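Local coordinates for DNA translocase coupling protein (Clostridium perfringens, PDB 6O1W) that probably binds DNA and ATP as an FtsK/SpoIIIE-family translocase that serves as the coupling protein in plasmid conjugation, at residues P29-F34 with D43-E48; I69-I74 with V83-M88; L19-A24 with E54-Y59. All coordinates share one frame; numbering follows the deposited sequence.

Contact 1: residues P29-F34 with D43-E48; sequences PILKSF and DEITFE. With BGC (beta-D-glucopyranose), chain D.
Phe34 and Ile45 lie side by side and point the same way, CE2 of Phe34 3.7 Å from CG1 of Ile45. CG of Phe34 lies anti to its backbone N (chi1 -172°), which brings the end of the ring toward the partner strand, where CE1 and CZ meet the Asp43 carboxylate at a slant, the planes 39° apart. On this face CD1 of Leu31 runs across CG2 of Ile45 at 3.5 Å; just before the strand, CB of Pro29 meets CD1 of Phe47 at 3.8 Å. Helix 7-18 packs here through Tyr12 and Phe16. The two strands form an antiparallel beta hairpin with a classic bulge: Lys32 N donates to Thr46 O at 2.8 Å, Ser33 N only weakly to the same oxygen. The opposite face holds Ile30 and the polar Ser33, Thr46 and Glu48. The Lys32 chain, bent at three successive torsions, crosses Glu48 obliquely, and its NZ meets Glu48 OE1 from above the carboxylate plane in a 3.3 Å salt bridge, while Glu48 OE2 pairs with Arg81. Water 1 sits 2.7 Å from Ser33 OG and Thr46 OG1 and reaches Glu44, whose OE2 accepts a 2.8 Å hydrogen bond from O1 of the bound glucose.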
loop_
_atom_site.group_PDB
_atom_site.type_symbol
_atom_site.label_atom_id
_atom_site.label_comp_id
_atom_site.label_asym_id
_atom_site.label_seq_id
_atom_site.Cartn_x
_atom_site.Cartn_y
_atom_site.Cartn_z
ATOM N N PRO A 29 30.898 -2.641 -23.116
ATOM C CA PRO A 29 30.465 -3.491 -21.991
ATOM C C PRO A 29 29.843 -4.811 -22.423
ATOM O O PRO A 29 29.207 -4.901 -23.474
ATOM C CB PRO A 29 29.463 -2.611 -21.262
ATOM C CG PRO A 29 29.943 -1.211 -21.562
ATOM C CD PRO A 29 30.356 -1.274 -22.987
ATOM N N ILE A 30 30.097 -5.847 -21.624
ATOM C CA ILE A 30 29.619 -7.204 -21.831
ATOM C C ILE A 30 28.389 -7.436 -20.953
ATOM O O ILE A 30 28.502 -7.353 -19.734
ATOM C CB ILE A 30 30.750 -8.211 -21.445
ATOM C CG1 ILE A 30 32.087 -7.953 -22.203
ATOM C CG2 ILE A 30 30.295 -9.673 -21.588
ATOM C CD1 ILE A 30 32.036 -8.029 -23.748
ATOM N N LEU A 31 27.247 -7.828 -21.561
ATOM C CA LEU A 31 26.049 -8.196 -20.815
ATOM C C LEU A 31 26.307 -9.525 -20.089
ATOM O O LEU A 31 26.562 -10.547 -20.744
ATOM C CB LEU A 31 24.825 -8.336 -21.742
ATOM C CG LEU A 31 23.512 -8.745 -21.042
ATOM C CD1 LEU A 31 22.973 -7.632 -20.176
ATOM C CD2 LEU A 31 22.467 -9.208 -22.046
ATOM N N LYS A 32 26.268 -9.495 -18.746
ATOM C CA LYS A 32 26.472 -10.685 -17.922
ATOM C C LYS A 32 25.135 -11.302 -17.589
ATOM O O LYS A 32 25.017 -12.530 -17.594
ATOM C CB LYS A 32 27.258 -10.355 -16.631
ATOM C CG LYS A 32 28.707 -9.900 -16.869
ATOM C CD LYS A 32 29.568 -10.869 -17.737
ATOM C CE LYS A 32 29.984 -12.135 -17.008
ATOM N NZ LYS A 32 30.988 -11.884 -15.936
ATOM N N SER A 33 24.123 -10.454 -17.299
ATOM C CA SER A 33 22.765 -10.893 -16.972
ATOM C C SER A 33 21.747 -9.771 -17.024
ATOM O O SER A 33 22.051 -8.613 -16.730
ATOM C CB SER A 33 22.706 -11.564 -15.599
ATOM O OG SER A 33 23.166 -10.725 -14.555
ATOM N N PHE A 34 20.522 -10.143 -17.395
ATOM C CA PHE A 34 19.362 -9.273 -17.466
ATOM C C PHE A 34 18.273 -10.016 -16.677
ATOM O O PHE A 34 17.788 -11.050 -17.146
ATOM C CB PHE A 34 18.955 -9.068 -18.935
ATOM C CG PHE A 34 17.872 -8.031 -19.119
ATOM C CD1 PHE A 34 16.535 -8.344 -18.881
ATOM C CD2 PHE A 34 18.188 -6.736 -19.499
ATOM C CE1 PHE A 34 15.538 -7.374 -19.006
ATOM C CE2 PHE A 34 17.191 -5.768 -19.627
ATOM C CZ PHE A 34 15.868 -6.101 -19.406
ATOM N N ASP A 43 14.142 -3.984 -13.760
ATOM C CA ASP A 43 15.183 -4.865 -14.285
ATOM C C ASP A 43 16.519 -4.656 -13.594
ATOM O O ASP A 43 16.825 -3.556 -13.171
ATOM C CB ASP A 43 15.375 -4.620 -15.806
ATOM C CG ASP A 43 14.096 -4.704 -16.634
ATOM O OD1 ASP A 43 13.491 -5.791 -16.686
ATOM O OD2 ASP A 43 13.704 -3.682 -17.228
ATOM N N GLU A 44 17.327 -5.703 -13.528
ATOM C CA GLU A 44 18.681 -5.682 -13.000
ATOM C C GLU A 44 19.575 -6.089 -14.178
ATOM O O GLU A 44 19.486 -7.227 -14.671
ATOM C CB GLU A 44 18.826 -6.643 -11.808
ATOM C CG GLU A 44 20.173 -6.557 -11.112
ATOM C CD GLU A 44 20.512 -7.779 -10.275
ATOM O OE1 GLU A 44 20.818 -8.842 -10.867
ATOM O OE2 GLU A 44 20.478 -7.675 -9.028
ATOM N N ILE A 45 20.338 -5.112 -14.706
ATOM C CA ILE A 45 21.214 -5.336 -15.843
ATOM C C ILE A 45 22.642 -5.288 -15.358
ATOM O O ILE A 45 23.070 -4.282 -14.787
ATOM C CB ILE A 45 20.963 -4.384 -17.035
ATOM C CG1 ILE A 45 19.456 -4.066 -17.230
ATOM C CG2 ILE A 45 21.569 -4.971 -18.308
ATOM C CD1 ILE A 45 19.205 -2.767 -18.103
ATOM N N THR A 46 23.373 -6.391 -15.562
ATOM C CA THR A 46 24.747 -6.500 -15.108
ATOM C C THR A 46 25.665 -6.477 -16.297
ATOM O O THR A 46 25.508 -7.278 -17.217
ATOM C CB THR A 46 24.912 -7.766 -14.244
ATOM O OG1 THR A 46 23.913 -7.746 -13.234
ATOM C CG2 THR A 46 26.282 -7.872 -13.614
ATOM N N PHE A 47 26.655 -5.571 -16.258
ATOM C CA PHE A 47 27.656 -5.414 -17.307
ATOM C C PHE A 47 29.053 -5.589 -16.771
ATOM O O PHE A 47 29.369 -5.157 -15.657
ATOM C CB PHE A 47 27.550 -4.025 -17.975
ATOM C CG PHE A 47 26.341 -3.819 -18.862
ATOM C CD1 PHE A 47 26.278 -4.400 -20.133
ATOM C CD2 PHE A 47 25.303 -2.995 -18.465
ATOM C CE1 PHE A 47 25.184 -4.178 -20.967
ATOM C CE2 PHE A 47 24.210 -2.765 -19.304
ATOM C CZ PHE A 47 24.147 -3.374 -20.537
ATOM N N GLU A 48 29.912 -6.159 -17.612
ATOM C CA GLU A 48 31.317 -6.282 -17.330
ATOM C C GLU A 48 32.095 -5.418 -18.311
ATOM O O GLU A 48 31.912 -5.538 -19.532
ATOM C CB GLU A 48 31.787 -7.727 -17.394
ATOM C CG GLU A 48 33.171 -7.872 -16.784
ATOM C CD GLU A 48 33.854 -9.204 -17.008
ATOM O OE1 GLU A 48 33.216 -10.123 -17.572
ATOM O OE2 GLU A 48 35.038 -9.325 -16.620
HETATM C C2 BGC D . 16.350 -7.229 -6.620
HETATM C C3 BGC D . 15.134 -8.149 -6.711
HETATM C C4 BGC D . 14.480 -8.053 -8.085
HETATM C C5 BGC D . 15.521 -8.256 -9.185
HETATM C C6 BGC D . 14.978 -8.024 -10.577
HETATM C C1 BGC D . 17.299 -7.468 -7.789
HETATM O O1 BGC D . 18.312 -6.524 -7.732
HETATM O O2 BGC D . 17.066 -7.439 -5.409
HETATM O O3 BGC D . 14.186 -7.788 -5.710
HETATM O O4 BGC D . 13.422 -9.000 -8.219
HETATM O O5 BGC D . 16.592 -7.318 -9.015
HETATM O O6 BGC D . 14.649 -6.654 -10.786
HETATM O O HOH W 1 21.499 -8.888 -13.488
#

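Contact 2: residues I69-I74 with V83-M88; sequences ISIISI and VIIKSM. With BGC (beta-D-glucopyranose), chain D.
Lys86 O takes two backbone donors from the facing strand, Ile72 N at 2.8 Å and, weakly, Ser73 N at 3.3 Å. The first comes in bent, with an N-H...O angle of 148°. Two successive residues thus face one, and the pairing moves on by a residue between Ile71 and Ser73. Beyond this step Lys86 N returns a bond to Ser73 O at 2.9 Å, and at the far end Ser70 and Met88, a selenomethionine, satisfy each other's N and O, the bond from Ser70 N being nearly straight (173°).

Side-chain oxygens fare unequally. Ser73 OG, set between its own backbone N and carbonyl carbon (chi1 65°), lies against CB and CG of Lys86, and water 2 joins it to Ile84 O, to which the water donates at 2.8 Å. Ser87 OG is buried with no partner in the model, and its neighbour across the strands is the methyl CD1 of Ile69, 3.9 Å away. Past Ser73 the Lys86 chain, bent at chi2, chi3 and chi4, leads its end away from the facing strand, and CE comes within 3.5 Å of O1 of the bound glucose; its NZ has a weak, long ion pair with Asp319.

On the face turned to helices 53-58 and 60-67, Ile74 and Ile85 point the same way side by side, and CG1 of Ile71 crosses CG2 of Ile85. CD1 of Ile72 crosses CG of Met88 at 4.2 Å, and both side chains touch Ile42. Together these features describe a two-stranded antiparallel hairpin interrupted by a classic beta bulge, one strand at the edge of a four-stranded sheet and the other inside it, with Lys86 lining the sugar pocket.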
loop_
_atom_site.group_PDB
_atom_site.type_symbol
_atom_site.label_atom_id
_atom_site.label_comp_id
_atom_site.label_asym_id
_atom_site.label_seq_id
_atom_site.Cartn_x
_atom_site.Cartn_y
_atom_site.Cartn_z
ATOM N N ILE A 69 15.538 3.460 -21.425
ATOM C CA ILE A 69 15.219 3.008 -20.065
ATOM C C ILE A 69 15.249 4.210 -19.122
ATOM O O ILE A 69 15.857 5.216 -19.449
ATOM C CB ILE A 69 16.202 1.893 -19.557
ATOM C CG1 ILE A 69 17.676 2.400 -19.487
ATOM C CG2 ILE A 69 16.071 0.562 -20.369
ATOM C CD1 ILE A 69 18.846 1.297 -19.121
ATOM N N SER A 70 14.615 4.088 -17.962
ATOM C CA SER A 70 14.711 5.028 -16.857
ATOM C C SER A 70 15.655 4.337 -15.877
ATOM O O SER A 70 15.367 3.242 -15.417
ATOM C CB SER A 70 13.362 5.214 -16.186
ATOM O OG SER A 70 12.504 5.916 -17.064
ATOM N N ILE A 71 16.776 4.949 -15.583
ATOM C CA ILE A 71 17.741 4.358 -14.685
ATOM C C ILE A 71 17.416 4.776 -13.256
ATOM O O ILE A 71 17.404 5.958 -12.969
ATOM C CB ILE A 71 19.197 4.707 -15.120
ATOM C CG1 ILE A 71 19.548 3.961 -16.449
ATOM C CG2 ILE A 71 20.203 4.381 -13.988
ATOM C CD1 ILE A 71 20.895 4.439 -17.207
ATOM N N ILE A 72 17.166 3.799 -12.366
ATOM C CA ILE A 72 16.891 4.066 -10.966
ATOM C C ILE A 72 18.229 4.289 -10.278
ATOM O O ILE A 72 18.359 5.260 -9.546
ATOM C CB ILE A 72 16.058 2.935 -10.313
ATOM C CG1 ILE A 72 14.654 2.862 -10.944
ATOM C CG2 ILE A 72 15.986 3.119 -8.786
ATOM C CD1 ILE A 72 13.869 1.461 -10.700
ATOM N N SER A 73 19.212 3.378 -10.502
ATOM C CA SER A 73 20.551 3.466 -9.916
ATOM C C SER A 73 21.568 2.675 -10.724
ATOM O O SER A 73 21.205 1.789 -11.505
ATOM C CB SER A 73 20.564 2.927 -8.479
ATOM O OG SER A 73 20.279 1.535 -8.440
ATOM N N ILE A 74 22.852 3.016 -10.521
ATOM C CA ILE A 74 24.002 2.286 -11.049
ATOM C C ILE A 74 24.897 2.031 -9.850
ATOM O O ILE A 74 25.188 2.963 -9.105
ATOM C CB ILE A 74 24.751 2.946 -12.241
ATOM C CG1 ILE A 74 23.773 3.326 -13.374
ATOM C CG2 ILE A 74 25.839 2.004 -12.772
ATOM C CD1 ILE A 74 24.419 3.604 -14.843
ATOM N N VAL A 83 29.330 -3.565 -13.185
ATOM C CA VAL A 83 28.327 -2.543 -12.877
ATOM C C VAL A 83 26.960 -3.182 -12.927
ATOM O O VAL A 83 26.720 -4.093 -13.725
ATOM C CB VAL A 83 28.395 -1.201 -13.665
ATOM C CG1 VAL A 83 29.761 -0.542 -13.514
ATOM C CG2 VAL A 83 28.020 -1.382 -15.127
ATOM N N ILE A 84 26.093 -2.750 -12.041
ATOM C CA ILE A 84 24.736 -3.259 -11.892
ATOM C C ILE A 84 23.824 -2.062 -12.021
ATOM O O ILE A 84 23.957 -1.108 -11.248
ATOM C CB ILE A 84 24.549 -3.961 -10.514
ATOM C CG1 ILE A 84 25.531 -5.157 -10.348
ATOM C CG2 ILE A 84 23.068 -4.361 -10.301
ATOM C CD1 ILE A 84 25.625 -5.793 -8.955
ATOM N N ILE A 85 22.916 -2.109 -13.001
ATOM C CA ILE A 85 21.975 -1.027 -13.265
ATOM C C ILE A 85 20.589 -1.517 -12.872
ATOM O O ILE A 85 20.198 -2.625 -13.268
ATOM C CB ILE A 85 22.013 -0.629 -14.767
ATOM C CG1 ILE A 85 23.445 -0.268 -15.240
ATOM C CG2 ILE A 85 21.000 0.509 -15.095
ATOM C CD1 ILE A 85 23.599 -0.152 -16.748
ATOM N N LYS A 86 19.856 -0.697 -12.082
ATOM C CA LYS A 86 18.468 -0.944 -11.749
ATOM C C LYS A 86 17.701 0.000 -12.656
ATOM O O LYS A 86 17.994 1.197 -12.694
ATOM C CB LYS A 86 18.191 -0.686 -10.245
ATOM C CG LYS A 86 18.927 -1.633 -9.258
ATOM C CD LYS A 86 18.807 -3.166 -9.542
ATOM C CE LYS A 86 17.392 -3.713 -9.649
ATOM N NZ LYS A 86 16.587 -3.420 -8.449
ATOM N N SER A 87 16.833 -0.540 -13.500
ATOM C CA SER A 87 16.112 0.300 -14.470
ATOM C C SER A 87 14.708 -0.175 -14.765
ATOM O O SER A 87 14.351 -1.280 -14.387
ATOM C CB SER A 87 16.887 0.392 -15.787
ATOM O OG SER A 87 17.081 -0.889 -16.364
HETATM N N MSE A 88 13.952 0.636 -15.507
HETATM C CA MSE A 88 12.609 0.335 -15.992
HETATM C C MSE A 88 12.578 0.714 -17.456
HETATM O O MSE A 88 13.057 1.792 -17.808
HETATM C CB MSE A 88 11.548 1.151 -15.225
HETATM C CG MSE A 88 11.276 0.608 -13.829
HETATM SE SE MSE A 88 9.992 1.693 -12.831
HETATM C CE MSE A 88 8.405 1.437 -13.966
HETATM C C2 BGC D . 16.350 -7.229 -6.620
HETATM C C3 BGC D . 15.134 -8.149 -6.711
HETATM C C4 BGC D . 14.480 -8.053 -8.085
HETATM C C5 BGC D . 15.521 -8.256 -9.185
HETATM C C6 BGC D . 14.978 -8.024 -10.577
HETATM C C1 BGC D . 17.299 -7.468 -7.789
HETATM O O1 BGC D . 18.312 -6.524 -7.732
HETATM O O2 BGC D . 17.066 -7.439 -5.409
HETATM O O3 BGC D . 14.186 -7.788 -5.710
HETATM O O4 BGC D . 13.422 -9.000 -8.219
HETATM O O5 BGC D . 16.592 -7.318 -9.015
HETATM O O6 BGC D . 14.649 -6.654 -10.786
HETATM O O HOH W 2 22.153 -0.455 -9.198
#

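Contact 3: residues L19-A24 with E54-Y59; sequences LNFVGA and ETWKSY
An aromatic cluster joins the loop that follows helix 7-18 to the end of helix 53-58, with Phe21 inserted between Trp56 and Tyr59. Its ring presents an edge to each. Against Trp56 the arrangement is a T-shaped stack, the planes at 89° and the centroid of the six-membered ring 5.0 Å from that of Phe21; CE2 of Phe21 stands over the centre of the six-membered ring of Trp56. Against Tyr59 the edge-to-face pair is more tilted, with planes at 55°, and CE1 of Phe21 lies over the face, offset toward the rim and 3.5 Å from CD1 of Tyr59. A chi1 of -166°, which sets CG of Phe21 beside the carbonyl carbon, carries the ring there from the centre of an inverse gamma turn.

No direct hydrogen bond crosses the contact. Instead, two waters link the Tyr59 hydroxyl to backbone carbonyls of the loop: water 3 lies 2.7 Å from Tyr59 OH and donates to Leu19 O, while water 4 donates to Asn20 O. Asn20, with positive phi, is the first residue beyond helix 7-18 and forms its Schellman motif. CD1 of Leu19 also approaches CD2 of Tyr59 at 4.3 Å.

Leu19 also packs on helix 60-67 through Gln62, Leu63 and Ser66, while Phe21 touches Pro29 and Trp56 rests on Phe47, Val83 and Ile85 of the sheet.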
loop_
_atom_site.group_PDB
_atom_site.type_symbol
_atom_site.label_atom_id
_atom_site.label_comp_id
_atom_site.label_asym_id
_atom_site.label_seq_id
_atom_site.Cartn_x
_atom_site.Cartn_y
_atom_site.Cartn_z
ATOM N N LEU A 19 28.341 5.290 -29.164
ATOM C CA LEU A 19 28.891 6.202 -28.150
ATOM C C LEU A 19 30.401 6.084 -27.997
ATOM O O LEU A 19 30.999 6.865 -27.258
ATOM C CB LEU A 19 28.224 5.910 -26.791
ATOM C CG LEU A 19 26.705 6.080 -26.711
ATOM C CD1 LEU A 19 26.170 5.644 -25.352
ATOM C CD2 LEU A 19 26.286 7.473 -27.092
ATOM N N ASN A 20 31.023 5.093 -28.660
ATOM C CA ASN A 20 32.434 4.707 -28.455
ATOM C C ASN A 20 32.661 4.537 -26.937
ATOM O O ASN A 20 33.605 5.078 -26.356
ATOM C CB ASN A 20 33.456 5.674 -29.108
ATOM C CG ASN A 20 34.868 5.109 -29.114
ATOM O OD1 ASN A 20 35.812 5.720 -28.597
ATOM N ND2 ASN A 20 35.040 3.910 -29.663
ATOM N N PHE A 21 31.704 3.855 -26.285
ATOM C CA PHE A 21 31.736 3.629 -24.855
ATOM C C PHE A 21 32.544 2.354 -24.601
ATOM O O PHE A 21 31.980 1.284 -24.401
ATOM C CB PHE A 21 30.305 3.560 -24.318
ATOM C CG PHE A 21 30.161 3.650 -22.826
ATOM C CD1 PHE A 21 30.417 4.843 -22.156
ATOM C CD2 PHE A 21 29.684 2.571 -22.093
ATOM C CE1 PHE A 21 30.214 4.947 -20.772
ATOM C CE2 PHE A 21 29.530 2.667 -20.708
ATOM C CZ PHE A 21 29.777 3.864 -20.063
ATOM N N VAL A 22 33.881 2.487 -24.642
ATOM C CA VAL A 22 34.845 1.365 -24.505
ATOM C C VAL A 22 35.852 1.603 -23.370
ATOM O O VAL A 22 36.194 2.755 -23.104
ATOM C CB VAL A 22 35.594 1.054 -25.842
ATOM C CG1 VAL A 22 34.627 0.659 -26.962
ATOM C CG2 VAL A 22 36.482 2.216 -26.284
ATOM N N GLY A 23 36.326 0.520 -22.743
ATOM C CA GLY A 23 37.329 0.584 -21.682
ATOM C C GLY A 23 38.733 0.664 -22.255
ATOM O O GLY A 23 38.888 0.739 -23.479
ATOM N N ALA A 24 39.777 0.600 -21.388
ATOM C CA ALA A 24 41.195 0.638 -21.822
ATOM C C ALA A 24 41.558 -0.486 -22.801
ATOM O O ALA A 24 42.436 -0.297 -23.649
ATOM C CB ALA A 24 42.127 0.590 -20.617
ATOM N N GLU A 54 32.150 6.062 -12.200
ATOM C CA GLU A 54 31.946 7.507 -12.312
ATOM C C GLU A 54 31.731 7.917 -13.773
ATOM O O GLU A 54 30.927 8.812 -14.029
ATOM C CB GLU A 54 33.041 8.333 -11.598
ATOM C CG GLU A 54 34.423 7.693 -11.549
ATOM C CD GLU A 54 34.643 6.645 -10.473
ATOM O OE1 GLU A 54 34.484 6.964 -9.272
ATOM O OE2 GLU A 54 34.981 5.496 -10.836
ATOM N N THR A 55 32.366 7.203 -14.721
ATOM C CA THR A 55 32.121 7.426 -16.146
ATOM C C THR A 55 30.700 6.906 -16.543
ATOM O O THR A 55 29.957 7.646 -17.182
ATOM C CB THR A 55 33.256 6.892 -16.995
ATOM O OG1 THR A 55 34.438 7.589 -16.603
ATOM C CG2 THR A 55 33.014 7.119 -18.503
ATOM N N TRP A 56 30.289 5.697 -16.066
ATOM C CA TRP A 56 28.932 5.181 -16.297
ATOM C C TRP A 56 27.923 6.204 -15.761
ATOM O O TRP A 56 26.896 6.446 -16.404
ATOM C CB TRP A 56 28.690 3.835 -15.556
ATOM C CG TRP A 56 29.290 2.625 -16.220
ATOM C CD1 TRP A 56 30.569 2.172 -16.101
ATOM C CD2 TRP A 56 28.609 1.688 -17.072
ATOM N NE1 TRP A 56 30.726 0.995 -16.804
ATOM C CE2 TRP A 56 29.549 0.688 -17.431
ATOM C CE3 TRP A 56 27.313 1.632 -17.626
ATOM C CZ2 TRP A 56 29.220 -0.382 -18.272
ATOM C CZ3 TRP A 56 26.995 0.587 -18.480
ATOM C CH2 TRP A 56 27.943 -0.407 -18.798
ATOM N N LYS A 57 28.209 6.796 -14.573
ATOM C CA LYS A 57 27.292 7.759 -13.953
ATOM C C LYS A 57 27.162 9.033 -14.777
ATOM O O LYS A 57 26.054 9.543 -14.933
ATOM C CB LYS A 57 27.664 8.022 -12.492
ATOM C CG LYS A 57 27.274 6.808 -11.622
ATOM C CD LYS A 57 27.533 6.991 -10.138
ATOM C CE LYS A 57 27.070 5.765 -9.393
ATOM N NZ LYS A 57 27.081 5.954 -7.923
ATOM N N SER A 58 28.269 9.482 -15.389
ATOM C CA SER A 58 28.258 10.641 -16.283
ATOM C C SER A 58 27.432 10.347 -17.547
ATOM O O SER A 58 26.856 11.259 -18.159
ATOM C CB SER A 58 29.680 10.997 -16.685
ATOM O OG SER A 58 30.281 11.636 -15.573
ATOM N N TYR A 59 27.382 9.059 -17.930
ATOM C CA TYR A 59 26.662 8.662 -19.120
ATOM C C TYR A 59 25.221 8.336 -18.888
ATOM O O TYR A 59 24.580 8.003 -19.862
ATOM C CB TYR A 59 27.378 7.498 -19.803
ATOM C CG TYR A 59 28.380 7.959 -20.831
ATOM C CD1 TYR A 59 29.645 8.406 -20.453
ATOM C CD2 TYR A 59 28.070 7.946 -22.188
ATOM C CE1 TYR A 59 30.595 8.772 -21.402
ATOM C CE2 TYR A 59 28.989 8.383 -23.146
ATOM C CZ TYR A 59 30.253 8.787 -22.748
ATOM O OH TYR A 59 31.173 9.158 -23.695
HETATM O O HOH W 3 30.176 9.199 -26.223
HETATM O O HOH W 4 33.283 7.725 -25.240
#

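From the N terminus, helix 7-18 runs into the loop that opens contact 3, which closes some thirty residues later on helix 53-58. Contact 1 is nested within that span as the hairpin of strands 30-36 and 43-48. Contact 2 follows in series, a second hairpin after helix 60-67. The two hairpins join in one four-stranded antiparallel sheet, where strands 43-48 and 82-89 are neighbours, and both contacts reach the same glucose. Trp56 brings contact 3 against the sheet, meeting Pro29 and Phe47 of contact 1 and Val83 and Ile85 of contact 2. Helices and sheet form one small unit at the N-terminal end of this chain, apart from the ten-stranded sheet that carries the P-loop.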